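Side-chain contacts in pyruvate kinase 1 (Trypanosoma brucei brucei, PDB 4KCT), which transfers phosphate from phosphoenolpyruvate to ADP in the last step of glycolysis, and also has an intrinsic decarboxylase activity: residues 324-329 / 412-417; 19-24 / 353-358. All blocks are in the same frame, centred on the assembly; numbering follows the deposited sequence.

Interaction 1 (324-329 / 412-417); sequences GADCVM and KYRPNC
Arg414 reaches from the loop behind helix 405-412 to the turn before strand 327-330, and its guanidinium group makes every close contact between 324-329 and 412-417. NH1 donates to the carbonyl oxygen of Gly324, with 2.9 Å from Arg414 NH1 to Gly324 O; the acceptor lies in the guanidinium plane, although the N-H is bent away from the straight line (141°). NH2 forms a salt bridge with Asp326, Arg414 NH2 to Asp326 OD2 being 3.2 Å. A weak, longer bond from Arg414 NH1 to Asp326 OD1, 3.3 Å, completes the pairing. This is no flat two-pronged salt bridge: carboxylate and guanidinium planes stand 74° apart, and NH2 meets OD2 from above the carboxylate. The arginine chain starts with CG anti to its carbonyl carbon (chi1 -67°) and bends at chi2, which brings the charged end up to the turn while the backbones stay well apart, with 9.2 Å between Gly324 CA and Arg414 CA. Gly324 ends helix 311-323 in a Schellman motif with positive phi, and the chain passes from there into the last strand of the TIM barrel; the arginine therefore ties the loop of the alpha/beta domain to the N-terminal end of that strand. The tight part is wholly polar and buried, and its groups have further partners: Asp326 OD2 also accepts from the backbone N of Arg436, its strongest partner, OD1 from Val293 N, and Gly324 O from Asn287, while Arg414 NH2 also donates to Ser411 O. Ala325, between the two gripped residues, is only loosely met, its C lying 4.3 Å from Arg414 NH1, and the chain runs on from Arg414 to solvent-exposed Asn416.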
loop_
_atom_site.group_PDB
_atom_site.type_symbol
_atom_site.label_atom_id
_atom_site.label_comp_id
_atom_site.label_asym_id
_atom_site.label_seq_id
_atom_site.Cartn_x
_atom_site.Cartn_y
_atom_site.Cartn_z
ATOM N N GLY A 324 -20.140 -3.100 6.243
ATOM C CA GLY A 324 -20.110 -4.314 5.411
ATOM C C GLY A 324 -21.278 -5.270 5.616
ATOM O O GLY A 324 -21.247 -6.402 5.138
ATOM N N ALA A 325 -22.291 -4.831 6.352
ATOM C CA ALA A 325 -23.430 -5.707 6.654
ATOM C C ALA A 325 -24.181 -6.026 5.349
ATOM O O ALA A 325 -24.380 -5.137 4.527
ATOM C CB ALA A 325 -24.373 -5.017 7.641
ATOM N N ASP A 326 -24.599 -7.284 5.161
ATOM C CA ASP A 326 -25.488 -7.594 4.022
ATOM C C ASP A 326 -26.865 -6.973 4.229
ATOM O O ASP A 326 -27.448 -6.399 3.290
ATOM C CB ASP A 326 -25.625 -9.115 3.807
ATOM C CG ASP A 326 -24.283 -9.791 3.475
ATOM O OD1 ASP A 326 -23.491 -10.016 4.450
ATOM O OD2 ASP A 326 -24.100 -10.256 2.282
ATOM N N CYS A 327 -27.384 -7.114 5.443
ATOM C CA CYS A 327 -28.760 -6.779 5.766
ATOM C C CYS A 327 -28.804 -5.827 6.934
ATOM O O CYS A 327 -27.992 -5.922 7.866
ATOM C CB CYS A 327 -29.549 -8.028 6.202
ATOM S SG CYS A 327 -29.566 -9.336 4.986
ATOM N N VAL A 328 -29.894 -5.066 6.979
ATOM C CA VAL A 328 -30.281 -4.336 8.140
ATOM C C VAL A 328 -31.712 -4.723 8.500
ATOM O O VAL A 328 -32.456 -5.254 7.676
ATOM C CB VAL A 328 -30.194 -2.800 7.891
ATOM C CG1 VAL A 328 -28.720 -2.369 7.886
ATOM C CG2 VAL A 328 -30.812 -2.440 6.549
ATOM N N MET A 329 -32.066 -4.558 9.757
ATOM C CA MET A 329 -33.283 -5.171 10.239
ATOM C C MET A 329 -34.148 -4.156 10.960
ATOM O O MET A 329 -33.636 -3.157 11.514
ATOM C CB MET A 329 -32.968 -6.327 11.164
ATOM C CG MET A 329 -34.210 -7.061 11.643
ATOM S SD MET A 329 -33.731 -8.596 12.440
ATOM C CE MET A 329 -34.162 -8.208 14.149
ATOM N N LYS A 412 -19.564 -12.484 -1.819
ATOM C CA LYS A 412 -18.487 -12.338 -0.848
ATOM C C LYS A 412 -17.474 -11.273 -1.347
ATOM O O LYS A 412 -16.877 -10.540 -0.541
ATOM C CB LYS A 412 -17.780 -13.689 -0.660
ATOM C CG LYS A 412 -16.442 -13.604 0.033
ATOM C CD LYS A 412 -15.862 -15.021 0.247
ATOM C CE LYS A 412 -14.571 -14.942 1.064
ATOM N NZ LYS A 412 -14.019 -16.300 1.330
ATOM N N TYR A 413 -17.271 -11.205 -2.662
ATOM C CA TYR A 413 -16.259 -10.290 -3.229
ATOM C C TYR A 413 -16.826 -8.921 -3.592
ATOM O O TYR A 413 -16.089 -8.037 -4.040
ATOM C CB TYR A 413 -15.519 -10.940 -4.412
ATOM C CG TYR A 413 -14.573 -12.018 -3.935
ATOM C CD1 TYR A 413 -13.343 -11.666 -3.337
ATOM C CD2 TYR A 413 -15.030 -13.322 -3.749
ATOM C CE1 TYR A 413 -12.505 -12.642 -2.786
ATOM C CE2 TYR A 413 -14.225 -14.283 -3.130
ATOM C CZ TYR A 413 -12.978 -13.922 -2.632
ATOM O OH TYR A 413 -12.199 -14.863 -1.982
ATOM N N ARG A 414 -18.083 -8.686 -3.212
ATOM C CA ARG A 414 -18.617 -7.325 -3.157
ATOM C C ARG A 414 -18.517 -6.590 -4.522
ATOM O O ARG A 414 -17.923 -5.522 -4.608
ATOM C CB ARG A 414 -17.888 -6.519 -2.067
ATOM C CG ARG A 414 -18.155 -7.000 -0.612
ATOM C CD ARG A 414 -19.574 -7.493 -0.436
ATOM N NE ARG A 414 -20.067 -7.416 0.959
ATOM C CZ ARG A 414 -20.954 -8.269 1.486
ATOM N NH1 ARG A 414 -21.495 -8.019 2.687
ATOM N NH2 ARG A 414 -21.420 -9.292 0.756
ATOM N N PRO A 415 -19.061 -7.183 -5.594
ATOM C CA PRO A 415 -19.168 -6.399 -6.823
ATOM C C PRO A 415 -20.025 -5.139 -6.612
ATOM O O PRO A 415 -20.792 -5.062 -5.633
ATOM C CB PRO A 415 -19.874 -7.367 -7.800
ATOM C CG PRO A 415 -20.645 -8.305 -6.925
ATOM C CD PRO A 415 -19.764 -8.478 -5.691
ATOM N N ASN A 416 -19.943 -4.175 -7.543
ATOM C CA ASN A 416 -20.760 -2.968 -7.400
ATOM C C ASN A 416 -22.057 -3.051 -8.234
ATOM O O ASN A 416 -22.758 -2.063 -8.381
ATOM C CB ASN A 416 -19.959 -1.710 -7.736
ATOM C CG ASN A 416 -19.557 -1.658 -9.189
ATOM O OD1 ASN A 416 -20.054 -2.446 -9.993
ATOM N ND2 ASN A 416 -18.774 -0.638 -9.565
ATOM N N CYS A 417 -22.316 -4.207 -8.841
ATOM C CA CYS A 417 -23.497 -4.371 -9.724
ATOM C C CYS A 417 -24.382 -5.474 -9.162
ATOM O O CYS A 417 -23.930 -6.234 -8.332
ATOM C CB CYS A 417 -23.054 -4.750 -11.148
ATOM S SG CYS A 417 -22.013 -6.239 -11.220
#

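Interaction 2 (19-24 / 353-358)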
loop_
_atom_site.group_PDB
_atom_site.type_symbol
_atom_site.label_atom_id
_atom_site.label_comp_id
_atom_site.label_asym_id
_atom_site.label_seq_id
_atom_site.Cartn_x
_atom_site.Cartn_y
_atom_site.Cartn_z
ATOM N N HIS A 19 -29.694 0.383 -8.373
ATOM C CA HIS A 19 -30.093 -0.928 -7.857
ATOM C C HIS A 19 -29.542 -1.159 -6.477
ATOM O O HIS A 19 -28.336 -1.240 -6.288
ATOM C CB HIS A 19 -29.642 -2.034 -8.810
ATOM C CG HIS A 19 -30.005 -1.762 -10.250
ATOM N ND1 HIS A 19 -31.296 -1.599 -10.656
ATOM C CD2 HIS A 19 -29.199 -1.497 -11.372
ATOM C CE1 HIS A 19 -31.310 -1.257 -11.975
ATOM N NE2 HIS A 19 -30.033 -1.173 -12.402
ATOM N N ARG A 20 -30.428 -1.233 -5.503
ATOM C CA ARG A 20 -30.008 -1.297 -4.106
ATOM C C ARG A 20 -29.386 -2.676 -3.874
ATOM O O ARG A 20 -30.007 -3.693 -4.167
ATOM C CB ARG A 20 -31.240 -1.122 -3.191
ATOM C CG ARG A 20 -30.979 -1.424 -1.718
ATOM C CD ARG A 20 -32.099 -0.831 -0.853
ATOM N NE ARG A 20 -33.435 -1.236 -1.315
ATOM C CZ ARG A 20 -33.959 -2.443 -1.064
ATOM N NH1 ARG A 20 -33.279 -3.314 -0.307
ATOM N NH2 ARG A 20 -35.209 -2.711 -1.394
ATOM N N ALA A 21 -28.196 -2.703 -3.285
ATOM C CA ALA A 21 -27.493 -3.957 -3.032
ATOM C C ALA A 21 -27.873 -4.577 -1.692
ATOM O O ALA A 21 -27.920 -5.807 -1.557
ATOM C CB ALA A 21 -25.992 -3.727 -3.094
ATOM N N ASN A 22 -28.039 -3.742 -0.661
ATOM C CA ASN A 22 -28.307 -4.284 0.682
ATOM C C ASN A 22 -29.758 -4.707 0.870
ATOM O O ASN A 22 -30.645 -4.331 0.083
ATOM C CB ASN A 22 -27.899 -3.268 1.785
ATOM C CG ASN A 22 -26.436 -2.936 1.740
ATOM O OD1 ASN A 22 -26.029 -1.963 1.076
ATOM N ND2 ASN A 22 -25.607 -3.824 2.307
ATOM N N ARG A 23 -29.995 -5.542 1.882
ATOM C CA ARG A 23 -31.290 -6.215 2.020
ATOM C C ARG A 23 -31.914 -5.863 3.370
ATOM O O ARG A 23 -31.201 -5.657 4.347
ATOM C CB ARG A 23 -31.125 -7.742 1.884
ATOM C CG ARG A 23 -30.592 -8.167 0.496
ATOM C CD ARG A 23 -31.632 -7.879 -0.580
ATOM N NE ARG A 23 -31.103 -8.137 -1.932
ATOM C CZ ARG A 23 -30.842 -7.183 -2.838
ATOM N NH1 ARG A 23 -30.932 -5.889 -2.507
ATOM N NH2 ARG A 23 -30.379 -7.520 -4.037
ATOM N N ILE A 24 -33.253 -5.837 3.410
ATOM C CA ILE A 24 -34.000 -5.365 4.580
ATOM C C ILE A 24 -34.875 -6.504 5.159
ATOM O O ILE A 24 -35.652 -7.141 4.436
ATOM C CB ILE A 24 -34.881 -4.146 4.214
ATOM C CG1 ILE A 24 -33.984 -2.997 3.732
ATOM C CG2 ILE A 24 -35.756 -3.719 5.406
ATOM C CD1 ILE A 24 -34.757 -1.858 3.058
ATOM N N GLU A 353 -27.824 5.388 -0.508
ATOM C CA GLU A 353 -26.836 6.459 -0.358
ATOM C C GLU A 353 -25.495 5.893 0.143
ATOM O O GLU A 353 -24.437 6.270 -0.356
ATOM C CB GLU A 353 -27.314 7.550 0.618
ATOM C CG GLU A 353 -28.413 8.431 0.086
ATOM C CD GLU A 353 -27.942 9.398 -0.986
ATOM O OE1 GLU A 353 -28.807 9.969 -1.672
ATOM O OE2 GLU A 353 -26.727 9.681 -1.051
ATOM N N ALA A 354 -25.548 5.058 1.181
ATOM C CA ALA A 354 -24.330 4.448 1.746
ATOM C C ALA A 354 -23.588 3.595 0.702
ATOM O O ALA A 354 -22.404 3.747 0.509
ATOM C CB ALA A 354 -24.683 3.581 2.955
ATOM N N GLN A 355 -24.331 2.747 0.004
ATOM C CA GLN A 355 -23.817 1.988 -1.150
ATOM C C GLN A 355 -23.132 2.884 -2.192
ATOM O O GLN A 355 -21.989 2.626 -2.585
ATOM C CB GLN A 355 -24.986 1.221 -1.797
ATOM C CG GLN A 355 -24.677 0.553 -3.137
ATOM C CD GLN A 355 -25.918 -0.071 -3.744
ATOM O OE1 GLN A 355 -26.918 -0.297 -3.049
ATOM N NE2 GLN A 355 -25.863 -0.364 -5.042
ATOM N N SER A 356 -23.769 4.013 -2.528
ATOM C CA SER A 356 -23.228 4.913 -3.556
ATOM C C SER A 356 -21.960 5.629 -3.065
ATOM O O SER A 356 -21.171 6.115 -3.859
ATOM C CB SER A 356 -24.281 5.961 -3.973
ATOM O OG SER A 356 -25.481 5.333 -4.433
ATOM N N ALA A 357 -21.842 5.777 -1.758
ATOM C CA ALA A 357 -20.665 6.395 -1.145
ATOM C C ALA A 357 -19.502 5.417 -0.887
ATOM O O ALA A 357 -18.438 5.822 -0.413
ATOM C CB ALA A 357 -21.055 7.103 0.150
ATOM N N THR A 358 -19.715 4.136 -1.180
ATOM C CA THR A 358 -18.725 3.105 -0.879
ATOM C C THR A 358 -17.653 3.097 -1.980
ATOM O O THR A 358 -17.968 3.197 -3.156
ATOM C CB THR A 358 -19.400 1.731 -0.796
ATOM O OG1 THR A 358 -20.386 1.762 0.257
ATOM C CG2 THR A 358 -18.360 0.616 -0.509
HETATM O O HOH W 1 -27.791 -0.838 -0.658
#
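Gln355, near the end of helix 340-356, carries the contact with the chain that leads into strand 23-27. Its CB points toward that chain, and the side-chain oxygen of Asn22 is the nearest atom to it there, 4.4 Å from Gln355 CB to Asn22 OD1. CG is anti to the backbone N (chi1 171°) and the chain stays extended beyond it, which carries the amide directly away from the helix to the backbone of residues 19-21. CD passes beside the methyl group of Ala21, 3.7 Å from Gln355 CD to Ala21 CB. At the tip the two halves of the amide divide the work. OE1 accepts from the backbone N of Ala21, 2.7 Å from Ala21 N to Gln355 OE1, with the donor above the carbonyl plane. It also takes a hydrogen from a water, whose oxygen is 2.6 Å from Gln355 OE1, and Gln355 OE1 lies 3.4 Å from Arg20 CA. NE2 donates to the carbonyl of His19, 2.9 Å from Gln355 NE2 to His19 O, in a nearly straight bond (168°) that lies in the amide plane. Because NE2 needs an acceptor and OE1 a donor, the two bonds, on either side of Arg20, fix which way round the amide sits. The water extends the grip by one residue: it donates to Asn22 OD1 as well and accepts from Asn22 N. Ala21 also pairs through its backbone with Ser437, and the His19 ring meets Tyr470 edge-to-face. The glutamine thus joins helix 340-356, of the outer helical layer, to the lead-in of the first strand, 23-27, of the TIM barrel.

Interactions 1 and 2 lie with their centres 8 Å apart and meet where the eight-stranded barrel closes, because strands 327-330 and 23-27 are its last and first strands and run side by side. Two probable backbone hydrogen bonds join them, from Arg23 N to Asp326 O and from Val328 N to Arg23 O, each 3.0 Å. Interaction 1 fastens this seam to the alpha/beta domain, interaction 2 to the outer helix 340-356. Both grip the chain where it enters the strands. The pyruvate site is farther along: Met329 of 324-329 touches the ligand, whereas the side chain of Ala325 is about 14 Å from it.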